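Putative glycoside hydrolase (Bacteroides ovatus, PDB 4ONZ) probably belongs to the carbohydrate-active enzymes and folds, like its relatives, as a five-bladed beta-propeller. Local coordinates at residues R123-E128 and G249-R254. Residues are numbered along the deposited sequence; the frame is centred on the assembly and turned at random.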
loop_
_atom_site.group_PDB
_atom_site.type_symbol
_atom_site.label_atom_id
_atom_site.label_comp_id
_atom_site.label_asym_id
_atom_site.label_seq_id
_atom_site.Cartn_x
_atom_site.Cartn_y
_atom_site.Cartn_z
ATOM N N ARG A 123 -2.826 0.856 -3.127
ATOM C CA ARG A 123 -1.830 1.894 -2.913
ATOM C C ARG A 123 -2.158 2.921 -3.972
ATOM O O ARG A 123 -2.358 2.564 -5.135
ATOM C CB ARG A 123 -0.414 1.360 -3.058
ATOM C CG ARG A 123 -0.029 0.452 -1.901
ATOM C CD ARG A 123 1.116 -0.469 -2.244
ATOM N NE ARG A 123 1.490 -1.281 -1.084
ATOM C CZ ARG A 123 0.815 -2.346 -0.643
ATOM N NH1 ARG A 123 -0.278 -2.780 -1.259
ATOM N NH2 ARG A 123 1.255 -3.009 0.426
ATOM N N VAL A 124 -2.244 4.180 -3.574
ATOM C CA VAL A 124 -2.635 5.245 -4.487
ATOM C C VAL A 124 -1.651 6.409 -4.557
ATOM O O VAL A 124 -1.123 6.860 -3.546
ATOM C CB VAL A 124 -4.032 5.782 -4.105
ATOM C CG1 VAL A 124 -4.408 7.009 -4.945
ATOM C CG2 VAL A 124 -5.068 4.684 -4.265
ATOM N N ALA A 125 -1.407 6.870 -5.775
ATOM C CA ALA A 125 -0.589 8.032 -6.033
ATOM C C ALA A 125 -1.291 8.868 -7.117
ATOM O O ALA A 125 -2.150 8.360 -7.856
ATOM C CB ALA A 125 0.801 7.629 -6.463
HETATM N N MSE A 126 -0.922 10.141 -7.203
HETATM C CA MSE A 126 -1.561 11.081 -8.128
HETATM C C MSE A 126 -0.584 11.774 -9.050
HETATM O O MSE A 126 0.456 12.249 -8.601
HETATM C CB MSE A 126 -2.243 12.109 -7.216
HETATM C CG MSE A 126 -3.187 13.038 -7.981
HETATM SE SE MSE A 126 -3.424 14.748 -7.020
HETATM C CE MSE A 126 -1.643 15.551 -7.210
ATOM N N THR A 127 -0.903 11.847 -10.343
ATOM C CA THR A 127 -0.058 12.575 -11.291
ATOM C C THR A 127 -0.218 14.079 -11.072
ATOM O O THR A 127 -1.210 14.530 -10.500
ATOM C CB THR A 127 -0.431 12.321 -12.773
ATOM O OG1 THR A 127 -1.766 12.788 -13.041
ATOM C CG2 THR A 127 -0.315 10.843 -13.134
ATOM N N GLU A 128 0.740 14.855 -11.561
ATOM C CA GLU A 128 0.645 16.310 -11.465
ATOM C C GLU A 128 -0.631 16.859 -12.126
ATOM O O GLU A 128 -1.135 17.878 -11.688
ATOM C CB GLU A 128 1.867 16.997 -12.077
ATOM C CG GLU A 128 3.163 16.802 -11.305
ATOM C CD GLU A 128 4.286 17.675 -11.843
ATOM O OE1 GLU A 128 3.999 18.817 -12.244
ATOM O OE2 GLU A 128 5.456 17.236 -11.852
ATOM N N GLY A 249 5.243 -1.007 1.026
ATOM C CA GLY A 249 4.287 -0.275 1.834
ATOM C C GLY A 249 3.632 0.764 0.949
ATOM O O GLY A 249 3.173 0.439 -0.145
ATOM N N PRO A 250 3.573 2.023 1.414
ATOM C CA PRO A 250 3.018 3.108 0.606
ATOM C C PRO A 250 3.936 3.452 -0.564
ATOM O O PRO A 250 5.036 2.890 -0.680
ATOM C CB PRO A 250 2.922 4.291 1.588
ATOM C CG PRO A 250 3.811 3.946 2.722
ATOM C CD PRO A 250 4.082 2.482 2.712
ATOM N N PRO A 251 3.478 4.340 -1.463
ATOM C CA PRO A 251 4.304 4.801 -2.583
ATOM C C PRO A 251 5.671 5.305 -2.101
ATOM O O PRO A 251 5.743 5.891 -1.038
ATOM C CB PRO A 251 3.467 5.945 -3.159
ATOM C CG PRO A 251 2.067 5.506 -2.906
ATOM C CD PRO A 251 2.109 4.894 -1.534
ATOM N N ALA A 252 6.737 5.026 -2.852
ATOM C CA ALA A 252 8.083 5.448 -2.470
ATOM C C ALA A 252 8.149 6.963 -2.587
ATOM O O ALA A 252 7.383 7.578 -3.343
ATOM C CB ALA A 252 9.133 4.791 -3.345
ATOM N N ILE A 253 9.064 7.572 -1.854
ATOM C CA ILE A 253 9.137 9.021 -1.845
ATOM C C ILE A 253 10.568 9.547 -1.933
ATOM O O ILE A 253 11.457 9.102 -1.203
ATOM C CB ILE A 253 8.379 9.575 -0.611
ATOM C CG1 ILE A 253 8.262 11.098 -0.671
ATOM C CG2 ILE A 253 9.026 9.124 0.699
ATOM C CD1 ILE A 253 7.426 11.679 0.450
ATOM N N ARG A 254 10.784 10.483 -2.854
ATOM C CA ARG A 254 12.085 11.130 -2.992
ATOM C C ARG A 254 12.355 12.030 -1.779
ATOM O O ARG A 254 11.435 12.656 -1.248
ATOM C CB ARG A 254 12.162 11.970 -4.263
ATOM C CG ARG A 254 12.255 11.184 -5.558
ATOM C CD ARG A 254 12.778 12.109 -6.649
ATOM N NE ARG A 254 12.779 11.502 -7.976
ATOM C CZ ARG A 254 13.775 10.789 -8.502
ATOM N NH1 ARG A 254 14.893 10.550 -7.820
ATOM N NH2 ARG A 254 13.646 10.310 -9.736
#
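R123 reaches across to the backbone of G249 in a five-bladed beta-propeller, where the innermost strands of two blades come together: strand 118-126 begins one four-stranded blade and strand 245-255 runs at the inner side of another. The first torsion (chi1 -71°) sets CG of R123 anti to the carbonyl carbon, and from there the chain runs extended to NE. This atom donates a short hydrogen bond of 2.6 Å to G249 O, which lies at the guanidinium edge, close to its plane. The bond is bent, with 138° at the hydrogen, and NE stands 33° off the carbonyl plane of G249. The methylene CD accompanies NE, lying 3.1 Å from the same G249 O. Since R123 NH2 also bonds to C248 O, two successive carbonyls are gripped by one guanidinium, which should restrict its rotation; a long, weak ion pair links NH1 to E325 on strand 322-330. At V124 the side chain turns away and the main chain makes the contact, its O sitting in van der Waals contact with the proline ring, 3.5 Å from CG of P251. A125 turns its methyl back toward the second segment, and T184 touches both A125 and P251. The apolar approach here is modest: A125 CB lies 4.3 Å from P251 CG, the same ring corner that meets the V124 carbonyl.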